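Local atomic coordinates of ribosomal RNA processing protein 6 (Trypanosoma brucei brucei, PDB entry 4NLC), a protein that probably degrades and trims RNA from its 3' end as a nuclear, exosome-associated 3'-5' exoribonuclease, represented here by its catalytic core. Residues A[285-289]-A[290-294]; A[323-327]-A[328-332]; A[231-234]-A[235-238]. The protein carries 1 engineered substitution. One frame throughout, in Å; residues are numbered along the deposited sequence.

Contact 1 (A[285-289]-A[290-294]); sequences GGLSS and SQLQV
S288 and Q291 form a capping box at the start of helix 289-309. The amide of S288 donates to Q291 OE1 across 2.9 Å between N and OE1; the bond is nearly straight, 172° at the hydrogen, and lies in the plane of the Q291 amide on a lone pair of OE1. As N-cap, S288 also takes a weak bond at OG from S290 N, 3.3 Å from N to OG. CG of Q291 stands beside its own backbone N (chi1 -68°) and the chain runs on extended, which carries the amide back over the first turn to the S288 N-H. The helix proper opens with L292 N donating to S288 O at 3.0 Å.

The tight part lies under this cap. L287 packs its CB against CD2 of L292 at 3.9 Å, while its CD2 rests 3.9 Å from Q291 CB, so the residue just before the N-cap closes over the apolar side of the first turn. Looser is the exposed S289; next to it, S290 OG stands 3.1 Å from S288 OG. At the G286 end of the cap, water 1 donates to both G286 O and Q291 OE1, each at 2.7 Å; OE1 thus receives the S288 amide and a water together.

The other end of the Q291 amide is held as well, NE2 donating to T327 O at the close of helix 319-328. L287 lies on T327, and V294 packs on I325 and on L329 in the loop beyond, so the capped end of helix 289-309 sits against the C-terminal end of helix 319-328.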
ATOM      1  N   GLY A 285     -26.250  18.508   3.024  1.00 51.91           N
ATOM      2  CA  GLY A 285     -27.106  19.610   3.447  1.00 50.77           C
ATOM      3  C   GLY A 285     -27.851  20.149   2.238  1.00 50.81           C
ATOM      4  O   GLY A 285     -27.314  20.129   1.123  1.00 49.91           O
ATOM      5  N   GLY A 286     -29.086  20.600   2.459  1.00 44.60           N
ATOM      6  CA  GLY A 286     -29.951  21.132   1.410  1.00 42.89           C
ATOM      7  C   GLY A 286     -30.772  20.060   0.718  1.00 44.40           C
ATOM      8  O   GLY A 286     -31.480  20.353  -0.246  1.00 44.62           O
ATOM      9  N   LEU A 287     -30.716  18.813   1.223  1.00 38.27           N
ATOM     10  CA  LEU A 287     -31.451  17.688   0.645  1.00 36.01           C
ATOM     11  C   LEU A 287     -32.747  17.340   1.385  1.00 36.60           C
ATOM     12  O   LEU A 287     -32.802  17.358   2.614  1.00 37.00           O
ATOM     13  CB  LEU A 287     -30.538  16.438   0.528  1.00 36.31           C
ATOM     14  CG  LEU A 287     -29.335  16.516  -0.465  1.00 40.66           C
ATOM     15  CD1 LEU A 287     -28.710  15.132  -0.681  1.00 40.49           C
ATOM     16  CD2 LEU A 287     -29.762  17.090  -1.816  1.00 39.76           C
ATOM     17  N   SER A 288     -33.768  16.963   0.631  1.00 29.81           N
ATOM     18  CA  SER A 288     -35.034  16.518   1.188  1.00 28.67           C
ATOM     19  C   SER A 288     -34.805  15.065   1.664  1.00 32.48           C
ATOM     20  O   SER A 288     -33.740  14.503   1.362  1.00 31.76           O
ATOM     21  CB  SER A 288     -36.115  16.556   0.112  1.00 29.82           C
ATOM     22  OG  SER A 288     -36.022  15.423  -0.735  1.00 32.72           O
ATOM     23  N   SER A 289     -35.779  14.460   2.390  1.00 27.34           N
ATOM     24  CA  SER A 289     -35.628  13.082   2.868  1.00 28.40           C
ATOM     25  C   SER A 289     -35.510  12.085   1.722  1.00 33.45           C
ATOM     26  O   SER A 289     -34.787  11.101   1.848  1.00 34.72           O
ATOM     27  CB  SER A 289     -36.756  12.692   3.825  1.00 31.81           C
ATOM     28  OG  SER A 289     -38.037  12.827   3.235  1.00 35.46           O
ATOM     29  N   SER A 290     -36.174  12.351   0.584  1.00 29.60           N
ATOM     30  CA  SER A 290     -36.095  11.428  -0.544  1.00 29.74           C
ATOM     31  C   SER A 290     -34.768  11.542  -1.285  1.00 34.46           C
ATOM     32  O   SER A 290     -34.307  10.551  -1.851  1.00 35.24           O
ATOM     33  CB  SER A 290     -37.276  11.616  -1.484  1.00 31.94           C
ATOM     34  OG  SER A 290     -37.250  12.929  -2.012  1.00 42.54           O
ATOM     35  N   GLN A 291     -34.137  12.727  -1.250  1.00 29.72           N
ATOM     36  CA  GLN A 291     -32.836  12.962  -1.883  1.00 28.96           C
ATOM     37  C   GLN A 291     -31.746  12.335  -1.025  1.00 35.43           C
ATOM     38  O   GLN A 291     -30.752  11.848  -1.554  1.00 37.57           O
ATOM     39  CB  GLN A 291     -32.594  14.464  -2.077  1.00 29.29           C
ATOM     40  CG  GLN A 291     -33.536  15.073  -3.128  1.00 22.35           C
ATOM     41  CD  GLN A 291     -33.422  16.560  -3.205  1.00 34.79           C
ATOM     42  OE1 GLN A 291     -33.564  17.278  -2.213  1.00 35.97           O
ATOM     43  NE2 GLN A 291     -33.270  17.063  -4.405  1.00 24.82           N
ATOM     44  N   LEU A 292     -31.952  12.321   0.299  1.00 32.29           N
ATOM     45  CA  LEU A 292     -31.039  11.704   1.256  1.00 32.75           C
ATOM     46  C   LEU A 292     -31.072  10.185   1.101  1.00 36.20           C
ATOM     47  O   LEU A 292     -30.024   9.542   1.176  1.00 36.35           O
ATOM     48  CB  LEU A 292     -31.377  12.121   2.703  1.00 33.14           C
ATOM     49  CG  LEU A 292     -30.998  13.553   3.108  1.00 38.18           C
ATOM     50  CD1 LEU A 292     -31.606  13.930   4.455  1.00 39.17           C
ATOM     51  CD2 LEU A 292     -29.488  13.758   3.119  1.00 39.89           C
ATOM     52  N   GLN A 293     -32.272   9.615   0.880  1.00 32.69           N
ATOM     53  CA  GLN A 293     -32.460   8.171   0.663  1.00 33.56           C
ATOM     54  C   GLN A 293     -31.746   7.761  -0.624  1.00 36.09           C
ATOM     55  O   GLN A 293     -31.055   6.735  -0.640  1.00 36.48           O
ATOM     56  CB  GLN A 293     -33.960   7.811   0.617  1.00 35.31           C
ATOM     57  CG  GLN A 293     -34.275   6.334   0.362  1.00 53.58           C
ATOM     58  CD  GLN A 293     -35.757   6.082   0.139  1.00 64.07           C
ATOM     59  OE1 GLN A 293     -36.632   6.639   0.817  1.00 61.08           O
ATOM     60  NE2 GLN A 293     -36.071   5.203  -0.792  1.00 47.88           N
ATOM     61  N   VAL A 294     -31.894   8.579  -1.684  1.00 30.61           N
ATOM     62  CA  VAL A 294     -31.239   8.358  -2.971  1.00 30.13           C
ATOM     63  C   VAL A 294     -29.708   8.469  -2.825  1.00 33.41           C
ATOM     64  O   VAL A 294     -29.002   7.631  -3.372  1.00 34.36           O
ATOM     65  CB  VAL A 294     -31.815   9.234  -4.118  1.00 33.02           C
ATOM     66  CG1 VAL A 294     -30.960   9.131  -5.383  1.00 31.83           C
ATOM     67  CG2 VAL A 294     -33.242   8.814  -4.431  1.00 33.27           C
TER
HETATM   68  O   HOH W   1     -33.658  19.933  -1.696  1.00 35.38           O

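Contact 2 (A[323-327]-A[328-332]); sequences LSIAT and KLPTS
I325 and P330 meet where helix 319-328 runs out: CG2 of I325 lies 4.0 Å from P330 CD, the two side chains crossing at about a right angle. CG2 is set anti to its backbone N, beside the carbonyl carbon, and that places the methyl against the proline ring as the chain leaves the helix. P330 CD also sits 3.3 Å from I325 O, packed against the last turn.

The final helical bonds are K328 N to S324 O, 2.9 Å, and L329 N to I325 O, 2.8 Å but more bent at 135°. L329 is the first residue to leave helical geometry, and it does so with positive phi (48°). A left-handed residue directly followed by proline, which has no N-H to give to a further helical bond, ends the helix here. The L329 side chain nevertheless folds back, CD2 lying 3.4 Å from A326 O.

On the outer side K328 stretches out in full, every torsion beyond chi1 near anti, and runs alongside S324 with CD 3.6 Å from S324 OG. T327 does the opposite and keeps its hydroxyl close to the backbone: OG1 is tucked between N and the carbonyl carbon (chi1 61°), within hydrogen-bonding distance of the carbonyl oxygens of both L323 and S324, where its single proton can serve one or the other. That rotamer leaves CG2 beside the backbone N, facing L287.

The apolar side is buried among helices. I325 packs on V294 and I298 of helix 289-309, on C339 of helix 333-339 and on V358 of helix 351-359; P330 lies on E335 and V336. The turn links helix 319-328 to helix 333-339, with I325 and P330 facing the bundle of the HRDC region and K328 exposed.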
ATOM      1  N   LEU A 323     -23.944  12.667  -5.644  1.00 35.57           N
ATOM      2  CA  LEU A 323     -24.695  13.824  -5.203  1.00 36.27           C
ATOM      3  C   LEU A 323     -25.575  14.371  -6.294  1.00 37.64           C
ATOM      4  O   LEU A 323     -26.714  14.704  -6.017  1.00 37.65           O
ATOM      5  CB  LEU A 323     -23.791  14.910  -4.642  1.00 38.51           C
ATOM      6  CG  LEU A 323     -24.411  15.668  -3.480  1.00 44.84           C
ATOM      7  CD1 LEU A 323     -24.159  14.923  -2.155  1.00 46.21           C
ATOM      8  CD2 LEU A 323     -23.889  17.090  -3.435  1.00 49.17           C
ATOM      9  N   SER A 324     -25.100  14.352  -7.542  1.00 32.40           N
ATOM     10  CA  SER A 324     -25.857  14.818  -8.701  1.00 31.77           C
ATOM     11  C   SER A 324     -27.154  14.017  -8.902  1.00 34.81           C
ATOM     12  O   SER A 324     -28.185  14.607  -9.183  1.00 34.28           O
ATOM     13  CB  SER A 324     -24.997  14.748  -9.955  1.00 34.65           C
ATOM     14  OG  SER A 324     -25.593  15.551 -10.955  1.00 49.51           O
ATOM     15  N   ILE A 325     -27.091  12.683  -8.755  1.00 31.02           N
ATOM     16  CA  ILE A 325     -28.256  11.814  -8.917  1.00 30.33           C
ATOM     17  C   ILE A 325     -29.244  12.120  -7.800  1.00 34.64           C
ATOM     18  O   ILE A 325     -30.413  12.362  -8.079  1.00 34.99           O
ATOM     19  CB  ILE A 325     -27.861  10.306  -8.979  1.00 32.28           C
ATOM     20  CG1 ILE A 325     -27.069   9.996 -10.270  1.00 31.47           C
ATOM     21  CG2 ILE A 325     -29.109   9.396  -8.848  1.00 32.27           C
ATOM     22  CD1 ILE A 325     -26.542   8.580 -10.361  1.00 31.62           C
ATOM     23  N   ALA A 326     -28.754  12.155  -6.551  1.00 30.83           N
ATOM     24  CA  ALA A 326     -29.532  12.469  -5.359  1.00 30.49           C
ATOM     25  C   ALA A 326     -30.280  13.816  -5.494  1.00 34.31           C
ATOM     26  O   ALA A 326     -31.467  13.873  -5.218  1.00 32.75           O
ATOM     27  CB  ALA A 326     -28.608  12.499  -4.138  1.00 30.85           C
ATOM     28  N   THR A 327     -29.594  14.865  -5.971  1.00 32.24           N
ATOM     29  CA  THR A 327     -30.130  16.226  -6.084  1.00 32.62           C
ATOM     30  C   THR A 327     -31.108  16.364  -7.231  1.00 36.47           C
ATOM     31  O   THR A 327     -32.257  16.762  -7.004  1.00 36.41           O
ATOM     32  CB  THR A 327     -28.994  17.270  -6.158  1.00 41.66           C
ATOM     33  OG1 THR A 327     -28.216  17.005  -7.313  1.00 49.20           O
ATOM     34  CG2 THR A 327     -28.071  17.236  -4.950  1.00 38.41           C
ATOM     35  N   LYS A 328     -30.675  15.990  -8.451  1.00 31.67           N
ATOM     36  CA  LYS A 328     -31.476  16.109  -9.669  1.00 31.61           C
ATOM     37  C   LYS A 328     -32.595  15.075  -9.817  1.00 34.66           C
ATOM     38  O   LYS A 328     -33.523  15.325 -10.589  1.00 34.50           O
ATOM     39  CB  LYS A 328     -30.566  16.087 -10.920  1.00 35.17           C
ATOM     40  CG  LYS A 328     -29.648  17.307 -11.060  1.00 49.62           C
ATOM     41  CD  LYS A 328     -28.589  17.051 -12.129  1.00 69.65           C
ATOM     42  CE  LYS A 328     -27.847  18.296 -12.574  1.00 83.96           C
ATOM     43  NZ  LYS A 328     -26.973  18.029 -13.751  1.00 86.21           N
ATOM     44  N   LEU A 329     -32.499  13.910  -9.118  1.00 30.49           N
ATOM     45  CA  LEU A 329     -33.448  12.775  -9.208  1.00 29.55           C
ATOM     46  C   LEU A 329     -33.772  12.389 -10.690  1.00 33.78           C
ATOM     47  O   LEU A 329     -34.923  12.518 -11.112  1.00 35.24           O
ATOM     48  CB  LEU A 329     -34.736  13.011  -8.359  1.00 28.60           C
ATOM     49  CG  LEU A 329     -34.538  13.200  -6.835  1.00 31.61           C
ATOM     50  CD1 LEU A 329     -35.808  13.733  -6.166  1.00 30.41           C
ATOM     51  CD2 LEU A 329     -34.099  11.905  -6.147  1.00 30.66           C
ATOM     52  N   PRO A 330     -32.769  11.941 -11.500  1.00 29.99           N
ATOM     53  CA  PRO A 330     -33.039  11.582 -12.912  1.00 30.13           C
ATOM     54  C   PRO A 330     -34.072  10.460 -13.108  1.00 33.04           C
ATOM     55  O   PRO A 330     -33.993   9.443 -12.427  1.00 30.40           O
ATOM     56  CB  PRO A 330     -31.660  11.153 -13.408  1.00 31.92           C
ATOM     57  CG  PRO A 330     -30.939  10.721 -12.188  1.00 34.83           C
ATOM     58  CD  PRO A 330     -31.343  11.725 -11.182  1.00 29.80           C
ATOM     59  N   THR A 331     -35.041  10.641 -14.024  1.00 31.70           N
ATOM     60  CA  THR A 331     -36.103   9.634 -14.209  1.00 33.56           C
ATOM     61  C   THR A 331     -36.096   8.910 -15.578  1.00 39.28           C
ATOM     62  O   THR A 331     -37.040   8.175 -15.875  1.00 40.59           O
ATOM     63  CB  THR A 331     -37.475  10.212 -13.895  1.00 41.68           C
ATOM     64  OG1 THR A 331     -37.715  11.346 -14.733  1.00 44.57           O
ATOM     65  CG2 THR A 331     -37.636  10.553 -12.402  1.00 36.41           C
ATOM     66  N   SER A 332     -34.998   9.039 -16.339  1.00 35.92           N
ATOM     67  CA  SER A 332     -34.750   8.375 -17.624  1.00 38.25           C
ATOM     68  C   SER A 332     -33.271   7.957 -17.669  1.00 43.86           C
ATOM     69  O   SER A 332     -32.436   8.580 -17.002  1.00 43.02           O
ATOM     70  CB  SER A 332     -35.098   9.296 -18.794  1.00 43.00           C
ATOM     71  OG  SER A 332     -34.149  10.339 -18.954  1.00 49.55           O
TER

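Contact 3 (A[231-234]-A[235-238]); sequences DRLK and QLLL
R232 and Q235 come together on the last two turns of helix 226-238, a regular alpha-helix at the end of the 3'-5' exonuclease region, which belongs to the RNase H-like clan. Four successive i to i+4 backbone bonds carry these turns, from Q235 N to D231 O through L238 N to K234 O; the shortest is L237 N to L233 O at 2.9 Å.

Leucine carbons pack against carbonyl oxygens one turn back: L237 CG lies 3.3 Å from L233 O, and L238 CG is similarly near K234 O. The apolar side-chain contact across the segments is the slight one of L233 with L236. Beyond the helix, L233 packs on A175 and L176 of helix 172-178, L236 on F192, and L237 on V253 of helix 249-261.

The polar ends have partners outside these turns: D231 forms a salt bridge with R117, Q235 NE2 bonds to E60, and R232 NH1 bonds to Y228 earlier in the same helix. Between R232 and Q235 the flat groups are 42° apart and linked through a water. The arginine chain, bent at chi2 (-73°) and chi3, brings NE round to water 2, 2.8 Å away in the guanidinium plane, and that water donates to Q235 OE1 at 2.9 Å and to R232 O.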
ATOM      1  N   ASP A 231      21.764   4.935   9.152  1.00 26.88           N
ATOM      2  CA  ASP A 231      23.010   5.095   9.918  1.00 27.95           C
ATOM      3  C   ASP A 231      23.048   6.470  10.633  1.00 32.76           C
ATOM      4  O   ASP A 231      23.301   6.534  11.832  1.00 33.58           O
ATOM      5  CB  ASP A 231      24.231   4.969   8.988  1.00 29.54           C
ATOM      6  CG  ASP A 231      24.524   3.606   8.403  1.00 34.64           C
ATOM      7  OD1 ASP A 231      23.945   2.614   8.884  1.00 34.61           O
ATOM      8  OD2 ASP A 231      25.368   3.526   7.497  1.00 36.56           O
ATOM      9  N   ARG A 232      22.716   7.544   9.910  1.00 29.53           N
ATOM     10  CA  ARG A 232      22.678   8.908  10.454  1.00 29.47           C
ATOM     11  C   ARG A 232      21.617   9.112  11.558  1.00 31.51           C
ATOM     12  O   ARG A 232      21.906   9.758  12.575  1.00 30.18           O
ATOM     13  CB  ARG A 232      22.514   9.925   9.318  1.00 29.71           C
ATOM     14  CG  ARG A 232      23.758  10.051   8.400  1.00 35.43           C
ATOM     15  CD  ARG A 232      24.953  10.781   9.011  1.00 36.73           C
ATOM     16  NE  ARG A 232      24.626  12.146   9.450  1.00 33.89           N
ATOM     17  CZ  ARG A 232      24.611  13.221   8.666  1.00 46.32           C
ATOM     18  NH1 ARG A 232      24.926  13.119   7.376  1.00 35.65           N
ATOM     19  NH2 ARG A 232      24.284  14.405   9.163  1.00 38.73           N
ATOM     20  N   LEU A 233      20.402   8.534  11.375  1.00 28.83           N
ATOM     21  CA  LEU A 233      19.337   8.613  12.392  1.00 28.29           C
ATOM     22  C   LEU A 233      19.697   7.807  13.645  1.00 34.48           C
ATOM     23  O   LEU A 233      19.389   8.244  14.752  1.00 33.90           O
ATOM     24  CB  LEU A 233      17.987   8.177  11.829  1.00 27.28           C
ATOM     25  CG  LEU A 233      17.390   9.110  10.778  1.00 30.88           C
ATOM     26  CD1 LEU A 233      16.188   8.466  10.106  1.00 29.16           C
ATOM     27  CD2 LEU A 233      17.017  10.438  11.385  1.00 31.82           C
ATOM     28  N   LYS A 234      20.380   6.649  13.468  1.00 32.77           N
ATOM     29  CA  LYS A 234      20.867   5.828  14.591  1.00 33.51           C
ATOM     30  C   LYS A 234      21.807   6.627  15.475  1.00 36.10           C
ATOM     31  O   LYS A 234      21.641   6.603  16.688  1.00 34.99           O
ATOM     32  CB  LYS A 234      21.598   4.564  14.098  1.00 34.66           C
ATOM     33  CG  LYS A 234      20.659   3.398  13.860  1.00 41.02           C
ATOM     34  CD  LYS A 234      21.295   2.272  13.060  1.00 48.92           C
ATOM     35  CE  LYS A 234      22.553   1.674  13.630  1.00 49.09           C
ATOM     36  NZ  LYS A 234      22.831   0.323  13.062  1.00 44.45           N
ATOM     37  N   GLN A 235      22.757   7.364  14.873  1.00 34.14           N
ATOM     38  CA  GLN A 235      23.718   8.209  15.619  1.00 35.54           C
ATOM     39  C   GLN A 235      23.010   9.329  16.381  1.00 39.17           C
ATOM     40  O   GLN A 235      23.339   9.564  17.534  1.00 40.01           O
ATOM     41  CB  GLN A 235      24.796   8.789  14.698  1.00 37.09           C
ATOM     42  CG  GLN A 235      25.614   7.718  13.990  1.00 43.81           C
ATOM     43  CD  GLN A 235      26.503   8.286  12.915  1.00 53.53           C
ATOM     44  OE1 GLN A 235      26.233   9.332  12.323  1.00 48.49           O
ATOM     45  NE2 GLN A 235      27.564   7.578  12.609  1.00 42.95           N
ATOM     46  N   LEU A 236      22.015   9.987  15.752  1.00 34.44           N
ATOM     47  CA  LEU A 236      21.224  11.049  16.377  1.00 33.29           C
ATOM     48  C   LEU A 236      20.364  10.517  17.525  1.00 33.85           C
ATOM     49  O   LEU A 236      20.204  11.203  18.524  1.00 34.19           O
ATOM     50  CB  LEU A 236      20.325  11.745  15.340  1.00 33.31           C
ATOM     51  CG  LEU A 236      21.009  12.746  14.417  1.00 39.17           C
ATOM     52  CD1 LEU A 236      20.120  13.073  13.219  1.00 37.90           C
ATOM     53  CD2 LEU A 236      21.409  14.030  15.177  1.00 40.64           C
ATOM     54  N   LEU A 237      19.803   9.322  17.382  1.00 28.31           N
ATOM     55  CA  LEU A 237      18.976   8.728  18.429  1.00 29.17           C
ATOM     56  C   LEU A 237      19.800   8.313  19.653  1.00 38.52           C
ATOM     57  O   LEU A 237      19.324   8.453  20.776  1.00 40.01           O
ATOM     58  CB  LEU A 237      18.157   7.545  17.882  1.00 27.59           C
ATOM     59  CG  LEU A 237      16.991   7.930  16.959  1.00 29.95           C
ATOM     60  CD1 LEU A 237      16.525   6.728  16.109  1.00 27.74           C
ATOM     61  CD2 LEU A 237      15.860   8.619  17.748  1.00 30.24           C
ATOM     62  N   LEU A 238      21.035   7.828  19.439  1.00 36.48           N
ATOM     63  CA  LEU A 238      21.942   7.444  20.521  1.00 37.94           C
ATOM     64  C   LEU A 238      22.560   8.692  21.174  1.00 46.56           C
ATOM     65  O   LEU A 238      22.987   8.623  22.323  1.00 47.35           O
ATOM     66  CB  LEU A 238      23.031   6.476  20.030  1.00 37.97           C
ATOM     67  CG  LEU A 238      22.569   5.072  19.620  1.00 40.94           C
ATOM     68  CD1 LEU A 238      23.525   4.468  18.650  1.00 41.00           C
ATOM     69  CD2 LEU A 238      22.358   4.165  20.824  1.00 42.45           C
TER
HETATM   70  O   HOH W   2      24.349  11.581  12.134  1.00 39.08           O

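How the contacts relate
Contact 3 comes first along the chain, on helix 226-238 at the end of the exonuclease region, followed by contact 1 and then contact 2; helices 289-309 and 319-328, which these two share out between them, belong to the HRDC region. Contacts 1 and 2 are neighbours, their centres about 11 Å apart, and they touch: Q291 CG lies 3.2 Å from A326 O and V294 CG1 3.6 Å from A326 CA. Contact 3 lies on the other side of the chain's centre, its centre about 56 Å from that of contact 1 and 58 Å from that of contact 2, consistent with an elongated two-part catalytic core.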